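Local atomic coordinates of glycerophosphodiester phosphodiesterase (Cytophaga hutchinsonii ATCC 33406, PDB entry 3CH0), a protein that belongs to the glycerophosphodiester phosphodiesterase family and is built on a TIM-barrel fold. Residues R18-I26 against F104-P115; F60-V68 against I94-R103. All blocks are in the same frame, centred on the assembly; numbering follows the deposited sequence. Where two conformers were deposited one is given.

Interaction 1. Residues R18-I26 against F104-P115; sequences RGLLPENTI and FKSQKKVPAVKP. With EDO (1,2-ethanediol), chain P.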
loop_
_atom_site.group_PDB
_atom_site.type_symbol
_atom_site.label_atom_id
_atom_site.label_comp_id
_atom_site.label_asym_id
_atom_site.label_seq_id
_atom_site.Cartn_x
_atom_site.Cartn_y
_atom_site.Cartn_z
ATOM N N ARG A 18 -9.144 -3.870 -2.654
ATOM C CA ARG A 18 -10.233 -3.247 -1.839
ATOM C C ARG A 18 -11.589 -3.147 -2.509
ATOM O O ARG A 18 -12.636 -3.252 -1.851
ATOM C CB ARG A 18 -9.815 -1.857 -1.341
ATOM C CG ARG A 18 -10.940 -1.043 -0.678
ATOM C CD ARG A 18 -10.380 0.253 -0.079
ATOM N NE ARG A 18 -9.815 1.138 -1.096
ATOM C CZ ARG A 18 -9.673 2.460 -0.976
ATOM N NH1 ARG A 18 -9.992 3.061 0.149
ATOM N NH2 ARG A 18 -9.216 3.167 -2.007
ATOM N N GLY A 19 -11.611 -2.940 -3.818
ATOM C CA GLY A 19 -12.913 -2.865 -4.508
ATOM C C GLY A 19 -13.678 -4.183 -4.459
ATOM O O GLY A 19 -14.921 -4.181 -4.589
ATOM N N LEU A 20 -12.964 -5.302 -4.328
ATOM C CA LEU A 20 -13.560 -6.623 -4.423
ATOM C C LEU A 20 -13.767 -7.300 -3.090
ATOM O O LEU A 20 -14.744 -8.039 -2.885
ATOM C CB LEU A 20 -12.654 -7.523 -5.261
ATOM C CG LEU A 20 -12.276 -6.973 -6.665
ATOM C CD1 LEU A 20 -11.348 -7.960 -7.424
ATOM C CD2 LEU A 20 -13.511 -6.587 -7.497
ATOM N N LEU A 21 -12.827 -7.084 -2.162
ATOM C CA LEU A 21 -12.773 -7.801 -0.896
ATOM C C LEU A 21 -12.262 -6.864 0.189
ATOM O O LEU A 21 -11.606 -5.872 -0.139
ATOM C CB LEU A 21 -11.841 -9.000 -0.996
ATOM C CG LEU A 21 -12.407 -10.279 -1.656
ATOM C CD1 LEU A 21 -11.285 -11.267 -1.914
ATOM C CD2 LEU A 21 -13.459 -10.900 -0.699
ATOM N N PRO A 22 -12.539 -7.174 1.465
ATOM C CA PRO A 22 -12.037 -6.328 2.557
ATOM C C PRO A 22 -10.559 -5.992 2.400
ATOM O O PRO A 22 -9.706 -6.855 2.139
ATOM C CB PRO A 22 -12.324 -7.146 3.791
ATOM C CG PRO A 22 -13.602 -7.909 3.437
ATOM C CD PRO A 22 -13.336 -8.307 2.004
ATOM N N GLU A 23 -10.257 -4.701 2.458
ATOM C CA GLU A 23 -8.889 -4.271 2.152
ATOM C C GLU A 23 -7.823 -4.871 3.051
ATOM O O GLU A 23 -8.047 -5.065 4.258
ATOM C CB GLU A 23 -8.832 -2.755 2.325
ATOM C CG GLU A 23 -8.951 -2.205 3.733
ATOM C CD GLU A 23 -9.201 -0.722 3.733
ATOM O OE1 GLU A 23 -10.296 -0.351 3.282
ATOM O OE2 GLU A 23 -8.345 0.018 4.332
ATOM N N ASN A 24 -6.662 -5.114 2.490
ATOM C CA ASN A 24 -5.500 -5.431 3.315
ATOM C C ASN A 24 -5.693 -6.730 4.147
ATOM O O ASN A 24 -5.068 -6.892 5.182
ATOM C CB ASN A 24 -5.109 -4.246 4.205
ATOM C CG ASN A 24 -4.260 -3.202 3.486
ATOM O OD1 ASN A 24 -3.445 -3.511 2.612
ATOM N ND2 ASN A 24 -4.461 -1.930 3.876
ATOM N N THR A 25 -6.452 -7.671 3.571
ATOM C CA THR A 25 -6.699 -8.955 4.231
ATOM C C THR A 25 -6.079 -10.054 3.388
ATOM O O THR A 25 -5.874 -9.949 2.180
ATOM C CB THR A 25 -8.214 -9.205 4.404
ATOM O OG1 THR A 25 -8.839 -9.286 3.116
ATOM C CG2 THR A 25 -8.844 -8.120 5.272
ATOM N N ILE A 26 -5.817 -11.157 4.072
ATOM C CA ILE A 26 -5.269 -12.338 3.396
ATOM C C ILE A 26 -6.239 -12.770 2.281
ATOM O O ILE A 26 -5.807 -13.100 1.179
ATOM C CB ILE A 26 -5.047 -13.490 4.372
ATOM C CG1 ILE A 26 -3.916 -13.164 5.363
ATOM C CG2 ILE A 26 -4.761 -14.822 3.617
ATOM C CD1 ILE A 26 -2.588 -12.807 4.751
ATOM N N PHE A 104 -17.302 1.357 -1.305
ATOM C CA PHE A 104 -17.073 0.145 -2.078
ATOM C C PHE A 104 -18.222 -0.810 -1.819
ATOM O O PHE A 104 -18.079 -1.848 -1.194
ATOM C CB PHE A 104 -15.701 -0.485 -1.742
ATOM C CG PHE A 104 -14.579 0.466 -2.004
ATOM C CD1 PHE A 104 -14.095 0.599 -3.313
ATOM C CD2 PHE A 104 -14.106 1.330 -1.012
ATOM C CE1 PHE A 104 -13.135 1.513 -3.609
ATOM C CE2 PHE A 104 -13.166 2.279 -1.346
ATOM C CZ PHE A 104 -12.691 2.359 -2.653
ATOM N N LYS A 105 -19.380 -0.426 -2.340
ATOM C CA LYS A 105 -20.603 -1.104 -1.987
ATOM C C LYS A 105 -20.673 -2.502 -2.584
ATOM O O LYS A 105 -21.392 -3.345 -2.052
ATOM C CB LYS A 105 -21.825 -0.227 -2.367
ATOM C CG LYS A 105 -22.044 0.937 -1.415
ATOM C CD LYS A 105 -22.016 0.522 0.059
ATOM N N SER A 106 -19.929 -2.790 -3.630
ATOM C CA SER A 106 -19.905 -4.136 -4.184
ATOM C C SER A 106 -18.828 -5.041 -3.554
ATOM O O SER A 106 -18.684 -6.213 -3.909
ATOM C CB SER A 106 -19.777 -4.080 -5.718
ATOM O OG SER A 106 -18.429 -4.019 -6.145
ATOM N N GLN A 107 -18.073 -4.505 -2.592
ATOM C CA GLN A 107 -17.111 -5.325 -1.884
ATOM C C GLN A 107 -17.782 -6.523 -1.230
ATOM O O GLN A 107 -18.828 -6.362 -0.571
ATOM C CB GLN A 107 -16.410 -4.521 -0.808
ATOM C CG GLN A 107 -15.202 -5.190 -0.194
ATOM C CD GLN A 107 -14.690 -4.382 0.940
ATOM O OE1 GLN A 107 -15.180 -4.468 2.083
ATOM N NE2 GLN A 107 -13.694 -3.532 0.621
ATOM N N LYS A 108 -17.143 -7.678 -1.336
ATOM C CA LYS A 108 -17.662 -8.921 -0.746
ATOM C C LYS A 108 -17.522 -8.892 0.767
ATOM O O LYS A 108 -16.428 -8.659 1.344
ATOM C CB LYS A 108 -16.952 -10.151 -1.322
ATOM C CG LYS A 108 -17.248 -11.440 -0.610
ATOM C CD LYS A 108 -18.625 -11.938 -0.903
ATOM C CE LYS A 108 -18.883 -13.190 -0.071
ATOM N NZ LYS A 108 -19.975 -13.914 -0.621
ATOM N N LYS A 109 -18.624 -9.189 1.450
ATOM C CA LYS A 109 -18.594 -9.219 2.885
ATOM C C LYS A 109 -18.276 -10.599 3.363
ATOM O O LYS A 109 -19.066 -11.535 3.174
ATOM C CB LYS A 109 -19.949 -8.736 3.473
ATOM C CG LYS A 109 -20.355 -7.373 3.085
ATOM C CD LYS A 109 -19.473 -6.298 3.743
ATOM C CE LYS A 109 -18.300 -5.914 2.862
ATOM N NZ LYS A 109 -17.252 -5.221 3.609
ATOM N N VAL A 110 -17.106 -10.721 3.999
ATOM C CA VAL A 110 -16.570 -11.947 4.565
ATOM C C VAL A 110 -15.856 -11.620 5.868
ATOM O O VAL A 110 -15.337 -10.495 6.052
ATOM C CB VAL A 110 -15.572 -12.676 3.634
ATOM C CG1 VAL A 110 -16.279 -13.206 2.336
ATOM C CG2 VAL A 110 -14.393 -11.758 3.264
ATOM N N PRO A 111 -15.890 -12.537 6.830
ATOM C CA PRO A 111 -15.130 -12.340 8.075
ATOM C C PRO A 111 -13.643 -12.170 7.752
ATOM O O PRO A 111 -13.093 -12.936 6.944
ATOM C CB PRO A 111 -15.362 -13.644 8.872
ATOM C CG PRO A 111 -16.649 -14.178 8.298
ATOM C CD PRO A 111 -16.625 -13.827 6.821
ATOM N N ALA A 112 -13.011 -11.128 8.326
ATOM C CA ALA A 112 -11.594 -10.923 8.120
ATOM C C ALA A 112 -11.017 -10.158 9.252
ATOM O O ALA A 112 -11.742 -9.403 9.893
ATOM C CB ALA A 112 -11.375 -10.177 6.799
ATOM N N VAL A 113 -9.733 -10.372 9.489
ATOM C CA VAL A 113 -9.007 -9.615 10.485
ATOM C C VAL A 113 -7.780 -8.991 9.856
ATOM O O VAL A 113 -7.409 -9.327 8.752
ATOM C CB VAL A 113 -8.662 -10.464 11.724
ATOM C CG1 VAL A 113 -9.982 -11.077 12.296
ATOM C CG2 VAL A 113 -7.612 -11.555 11.380
ATOM N N LYS A 114 -7.170 -8.055 10.578
ATOM C CA LYS A 114 -5.889 -7.480 10.130
ATOM C C LYS A 114 -4.768 -8.460 10.362
ATOM O O LYS A 114 -4.517 -8.858 11.535
ATOM C CB LYS A 114 -5.600 -6.196 10.925
ATOM C CG LYS A 114 -6.625 -5.109 10.726
ATOM C CD LYS A 114 -6.229 -3.819 11.443
ATOM C CE LYS A 114 -7.174 -2.678 11.211
ATOM N NZ LYS A 114 -7.119 -2.037 9.892
ATOM N N PRO A 115 -4.097 -8.896 9.275
ATOM C CA PRO A 115 -3.034 -9.912 9.405
ATOM C C PRO A 115 -1.682 -9.290 9.741
ATOM O O PRO A 115 -1.437 -8.112 9.486
ATOM C CB PRO A 115 -3.010 -10.552 8.016
ATOM C CG PRO A 115 -3.329 -9.348 7.093
ATOM C CD PRO A 115 -4.291 -8.487 7.861
HETATM C C1 EDO P . -18.636 0.988 -5.552
HETATM O O1 EDO P . -19.356 -0.254 -5.455
HETATM C C2 EDO P . -19.449 2.164 -5.029
HETATM O O2 EDO P . -19.761 2.015 -3.633
HETATM O O HOH W 1 -16.777 -2.181 -4.731
HETATM O O HOH W 2 -16.661 -8.152 -5.237
HETATM O O HOH W 3 -12.079 -2.423 2.832
HETATM O O HOH W 4 -6.522 -11.241 6.884
#
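The side-chain amide of Q107 bonds to a backbone carbonyl across the contact: NE2 reaches R18 O at 2.7 Å, with the acceptor almost exactly in the amide plane and an N-H...O angle of 172°. The reach depends on an extended chain with CG anti to the backbone N (chi1 -168°), which carries the amide alongside the L21-P22 peptide. OE1 accepts from K109 NZ at 2.7 Å and NE2 also donates to a water shared with E23, which probably fixes the orientation of the amide. Next to it lies a backbone bond, in which K108 N donates to L20 O at 2.9 Å.

Beside this polar link, R18 lies over the phenyl ring of F104. Its CG sits above the ring at 4.0 Å from the centroid, while CZ of F104 lies under the centre of the guanidinium, the two planes tilted 33° apart. NH2 of R18 forms a salt bridge with D264. Further along, P22 CD touches V110 CG2 at 3.8 Å, T25 CG2 meets A112 CB, and I26 CG1 packs against P115 CB.

T25 OG1 donates to P22 O at 2.8 Å across a type II turn and also caps A28 N. The turn P22-T25 and the N-cap at T25 lie in the beta-alpha loop between strand 10-13 and helix 26-35 of the TIM barrel, covered by the chain that leads to helix 117-127.

Interaction 2. Residues F60-V68 against I94-R103; sequences FHHEITMMV and IDVGMKTHPR. With EDO (1,2-ethanediol), chain G; EDO (1,2-ethanediol), chain M.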
loop_
_atom_site.group_PDB
_atom_site.type_symbol
_atom_site.label_atom_id
_atom_site.label_comp_id
_atom_site.label_asym_id
_atom_site.label_seq_id
_atom_site.Cartn_x
_atom_site.Cartn_y
_atom_site.Cartn_z
ATOM N N PHE A 60 -8.369 1.555 14.218
ATOM C CA PHE A 60 -9.461 0.841 13.511
ATOM C C PHE A 60 -10.437 1.805 12.902
ATOM O O PHE A 60 -11.091 2.552 13.599
ATOM C CB PHE A 60 -10.220 -0.108 14.447
ATOM C CG PHE A 60 -9.490 -1.377 14.700
ATOM C CD1 PHE A 60 -9.657 -2.491 13.847
ATOM C CD2 PHE A 60 -8.552 -1.465 15.738
ATOM C CE1 PHE A 60 -8.948 -3.667 14.068
ATOM C CE2 PHE A 60 -7.853 -2.610 15.955
ATOM C CZ PHE A 60 -8.043 -3.748 15.107
ATOM N N HIS A 61 -10.519 1.808 11.575
ATOM C CA HIS A 61 -11.256 2.810 10.852
ATOM C C HIS A 61 -12.734 2.501 10.847
ATOM O O HIS A 61 -13.158 1.334 10.618
ATOM C CB HIS A 61 -10.719 2.910 9.398
ATOM C CG HIS A 61 -11.056 4.192 8.716
ATOM N ND1 HIS A 61 -12.311 4.480 8.232
ATOM C CD2 HIS A 61 -10.269 5.246 8.375
ATOM C CE1 HIS A 61 -12.293 5.665 7.651
ATOM N NE2 HIS A 61 -11.074 6.170 7.754
ATOM N N HIS A 62 -13.548 3.542 10.976
ATOM C CA HIS A 62 -15.012 3.320 10.969
ATOM C C HIS A 62 -15.580 2.765 9.640
ATOM O O HIS A 62 -16.678 2.159 9.627
ATOM C CB HIS A 62 -15.749 4.624 11.335
ATOM C CG HIS A 62 -15.875 5.592 10.216
ATOM N ND1 HIS A 62 -14.856 6.452 9.857
ATOM C CD2 HIS A 62 -16.907 5.871 9.393
ATOM C CE1 HIS A 62 -15.247 7.197 8.843
ATOM N NE2 HIS A 62 -16.495 6.881 8.555
ATOM N N GLU A 63 -14.891 2.929 8.499
ATOM C CA GLU A 63 -15.478 2.488 7.286
ATOM C C GLU A 63 -15.464 0.987 7.220
ATOM O O GLU A 63 -16.280 0.408 6.479
ATOM C CB GLU A 63 -14.783 3.086 6.058
ATOM C CG GLU A 63 -15.125 4.545 5.913
ATOM C CD GLU A 63 -14.540 5.150 4.638
ATOM O OE1 GLU A 63 -13.340 4.916 4.373
ATOM O OE2 GLU A 63 -15.267 5.838 3.883
ATOM N N ILE A 64 -14.548 0.366 7.961
ATOM C CA ILE A 64 -14.336 -1.073 7.796
ATOM C C ILE A 64 -14.612 -1.914 9.034
ATOM O O ILE A 64 -14.675 -3.173 8.939
ATOM C CB ILE A 64 -12.895 -1.370 7.274
ATOM C CG1 ILE A 64 -11.821 -0.995 8.315
ATOM C CG2 ILE A 64 -12.655 -0.657 5.927
ATOM C CD1 ILE A 64 -10.351 -1.420 7.954
ATOM N N THR A 65 -14.702 -1.261 10.198
ATOM C CA THR A 65 -14.652 -1.954 11.481
ATOM C C THR A 65 -16.042 -1.885 12.150
ATOM O O THR A 65 -16.519 -0.839 12.510
ATOM C CB THR A 65 -13.604 -1.359 12.464
ATOM O OG1 THR A 65 -12.330 -1.204 11.813
ATOM C CG2 THR A 65 -13.453 -2.271 13.661
HETATM N N MSE A 66 -16.669 -3.051 12.308
HETATM C CA MSE A 66 -17.976 -3.081 12.977
HETATM C C MSE A 66 -17.961 -2.603 14.418
HETATM O O MSE A 66 -18.786 -1.792 14.804
HETATM C CB MSE A 66 -18.531 -4.523 12.934
HETATM C CG MSE A 66 -19.961 -4.634 13.433
HETATM SE SE MSE A 66 -21.057 -3.997 12.021
HETATM C CE MSE A 66 -20.773 -5.635 11.028
HETATM N N MSE A 67 -17.036 -3.144 15.179
HETATM C CA MSE A 67 -17.026 -2.981 16.641
HETATM C C MSE A 67 -15.666 -3.290 17.254
HETATM O O MSE A 67 -14.964 -4.215 16.815
HETATM C CB MSE A 67 -18.163 -3.864 17.233
HETATM C CG MSE A 67 -17.849 -4.651 18.500
HETATM SE SE MSE A 67 -19.154 -6.093 18.857
HETATM C CE MSE A 67 -20.294 -5.790 17.231
ATOM N N VAL A 68 -15.274 -2.499 18.263
ATOM C CA VAL A 68 -14.072 -2.778 19.020
ATOM C C VAL A 68 -14.456 -2.840 20.505
ATOM O O VAL A 68 -15.075 -1.895 21.020
ATOM C CB VAL A 68 -12.976 -1.690 18.807
ATOM C CG1 VAL A 68 -11.748 -1.980 19.726
ATOM C CG2 VAL A 68 -12.591 -1.623 17.324
ATOM N N ILE A 94 -10.521 -8.532 15.975
ATOM C CA ILE A 94 -11.468 -7.509 15.585
ATOM C C ILE A 94 -11.764 -7.653 14.076
ATOM O O ILE A 94 -10.837 -7.643 13.217
ATOM C CB ILE A 94 -10.888 -6.110 15.891
ATOM C CG1 ILE A 94 -10.730 -5.940 17.424
ATOM C CG2 ILE A 94 -11.776 -5.038 15.337
ATOM C CD1 ILE A 94 -9.845 -4.783 17.913
ATOM N N ASP A 95 -13.039 -7.836 13.744
ATOM C CA ASP A 95 -13.408 -7.972 12.372
ATOM C C ASP A 95 -13.285 -6.671 11.600
ATOM O O ASP A 95 -13.767 -5.613 12.064
ATOM C CB ASP A 95 -14.842 -8.466 12.275
ATOM C CG ASP A 95 -15.261 -8.695 10.845
ATOM O OD1 ASP A 95 -15.031 -9.843 10.334
ATOM O OD2 ASP A 95 -15.747 -7.770 10.198
ATOM N N VAL A 96 -12.657 -6.770 10.420
ATOM C CA VAL A 96 -12.568 -5.670 9.460
ATOM C C VAL A 96 -13.039 -6.062 8.069
ATOM O O VAL A 96 -12.528 -5.575 7.048
ATOM C CB VAL A 96 -11.125 -5.124 9.440
ATOM C CG1 VAL A 96 -10.808 -4.436 10.801
ATOM C CG2 VAL A 96 -10.152 -6.214 9.049
ATOM N N GLY A 97 -14.041 -6.941 8.001
ATOM C CA GLY A 97 -14.565 -7.327 6.716
ATOM C C GLY A 97 -16.077 -7.370 6.501
ATOM O O GLY A 97 -16.580 -7.320 5.369
HETATM N N MSE A 98 -16.807 -7.491 7.610
HETATM C CA MSE A 98 -18.260 -7.638 7.504
HETATM C C MSE A 98 -19.066 -6.364 7.422
HETATM O O MSE A 98 -20.245 -6.369 7.034
HETATM C CB MSE A 98 -18.783 -8.452 8.699
HETATM C CG MSE A 98 -18.352 -9.876 8.675
HETATM SE SE MSE A 98 -19.026 -10.902 7.106
HETATM C CE MSE A 98 -20.976 -10.666 7.368
ATOM N N LYS A 99 -18.471 -5.261 7.856
ATOM C CA LYS A 99 -19.143 -3.984 7.738
ATOM C C LYS A 99 -19.187 -3.479 6.311
ATOM O O LYS A 99 -18.200 -3.486 5.598
ATOM C CB LYS A 99 -18.475 -2.915 8.610
ATOM C CG LYS A 99 -19.272 -1.624 8.737
ATOM C CD LYS A 99 -18.586 -0.705 9.736
ATOM C CE LYS A 99 -19.384 0.512 10.149
ATOM N NZ LYS A 99 -18.670 1.228 11.254
ATOM N N THR A 100 -20.336 -2.969 5.879
ATOM C CA THR A 100 -20.456 -2.376 4.586
ATOM C C THR A 100 -19.623 -1.104 4.449
ATOM O O THR A 100 -19.723 -0.220 5.290
ATOM C CB THR A 100 -21.913 -2.045 4.247
ATOM O OG1 THR A 100 -22.640 -3.277 4.261
ATOM C CG2 THR A 100 -22.005 -1.397 2.890
ATOM N N HIS A 101 -18.766 -1.084 3.426
ATOM C CA HIS A 101 -17.933 0.060 3.111
ATOM C C HIS A 101 -18.727 1.016 2.230
ATOM O O HIS A 101 -19.030 0.675 1.096
ATOM C CB HIS A 101 -16.636 -0.401 2.394
ATOM C CG HIS A 101 -15.575 0.657 2.368
ATOM N ND1 HIS A 101 -15.860 1.999 2.148
ATOM C CD2 HIS A 101 -14.240 0.584 2.579
ATOM C CE1 HIS A 101 -14.727 2.688 2.192
ATOM N NE2 HIS A 101 -13.735 1.860 2.484
ATOM N N PRO A 102 -19.015 2.226 2.753
ATOM C CA PRO A 102 -19.864 3.176 2.026
ATOM C C PRO A 102 -19.332 3.523 0.630
ATOM O O PRO A 102 -20.107 3.866 -0.273
ATOM C CB PRO A 102 -19.859 4.425 2.918
ATOM C CG PRO A 102 -19.335 4.028 4.243
ATOM C CD PRO A 102 -18.515 2.768 4.030
ATOM N N ARG A 103 -18.005 3.409 0.432
ATOM C CA ARG A 103 -17.412 3.767 -0.850
ATOM C C ARG A 103 -17.089 2.608 -1.778
ATOM O O ARG A 103 -16.683 2.835 -2.926
ATOM C CB ARG A 103 -16.180 4.652 -0.612
ATOM C CG ARG A 103 -16.470 5.874 0.281
ATOM C CD ARG A 103 -15.317 6.828 0.311
ATOM N NE ARG A 103 -14.305 6.318 1.244
ATOM C CZ ARG A 103 -13.031 6.049 0.963
ATOM N NH1 ARG A 103 -12.524 6.300 -0.226
ATOM N NH2 ARG A 103 -12.257 5.582 1.920
HETATM C C1 EDO G . -15.286 -9.215 16.118
HETATM O O1 EDO G . -14.911 -7.819 16.108
HETATM C C2 EDO G . -16.178 -9.614 17.302
HETATM O O2 EDO G . -16.199 -11.049 17.511
HETATM C C1 EDO M . -22.852 -2.371 15.760
HETATM O O1 EDO M . -21.430 -2.350 15.903
HETATM C C2 EDO M . -23.422 -2.750 17.123
HETATM O O2 EDO M . -23.041 -1.797 18.159
HETATM O O HOH W 5 -18.764 1.473 7.110
HETATM O O HOH W 6 -16.360 -5.121 10.207
HETATM O O HOH W 7 -15.537 -4.276 6.419
HETATM O O HOH W 8 -20.180 -0.184 13.495
HETATM O O HOH W 9 -15.492 -5.476 14.172
#
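F60 and I94 form the tight end of this contact. I94 lays CD1 over one face of the phenyl ring, and its CG2 approaches CE1 of F60 to 3.4 Å, while V96 CG1 comes in at the ring edge, near its plane. T65 CG2 and V68 CG1 press on I94 as well, the latter meeting CD1 at 3.8 Å.

K99 joins the middle of the two segments with a fully extended chain, CG anti to the backbone N (chi1 -169°), which delivers the ammonium to two carbonyls. NZ approaches H62 O at 2.7 Å along a lone-pair direction; T65 O is met at 3.2 Å from above its carbonyl plane. Both segments belong to the long excursion between strand 39-46 of the barrel and helix 117-127, which probably corresponds to the insertion that this family carries in its TIM barrel. Within it OD2 of D95 accepts from G97 N, an Asx turn, and from M98 N, which extends it to an Asx motif.

At the opposite end, R103 grips E63 side-on in a two-pronged salt bridge. NH2 meets OE1 at 2.8 Å and NE meets OE2, each oxygen using its syn lone pair, and carboxylate and guanidinium are nearly coplanar (14°). The E63 stem packs on H101, whose ring face receives CB at 4.0 Å from the centroid.

Elsewhere waters bridge backbone groups of the two segments. One spans E63 O and T100 O, another I64 O and K99 O, and a third lies among I64 O, M66 N and the D95 carboxylate. The looser side is made by exposed selenomethionines: M66 merely brushes M98, CE to CB 4.2 Å, and two 1,2-ethanediol molecules have settled beside M66 and D95.

Interaction 2 falls wholly between the two segments of interaction 1 in sequence, and their second segments run on directly from R103 to F104, where H101 meets F104 edge-to-face. The centres lie about 9 Å apart, with interaction 2 the farther from the middle of the chain. The shared chain between helices 88-91 and 117-127 therefore packs first against 60-68 and then against the first beta-alpha loop of the barrel. Where it doubles back, K109 NZ probably bonds to both G97 O and K99 O, and A112 pairs with V96. Interaction 2 lies within the excursion that probably represents the family's insertion, and interaction 1 attaches its last part to that first beta-alpha loop.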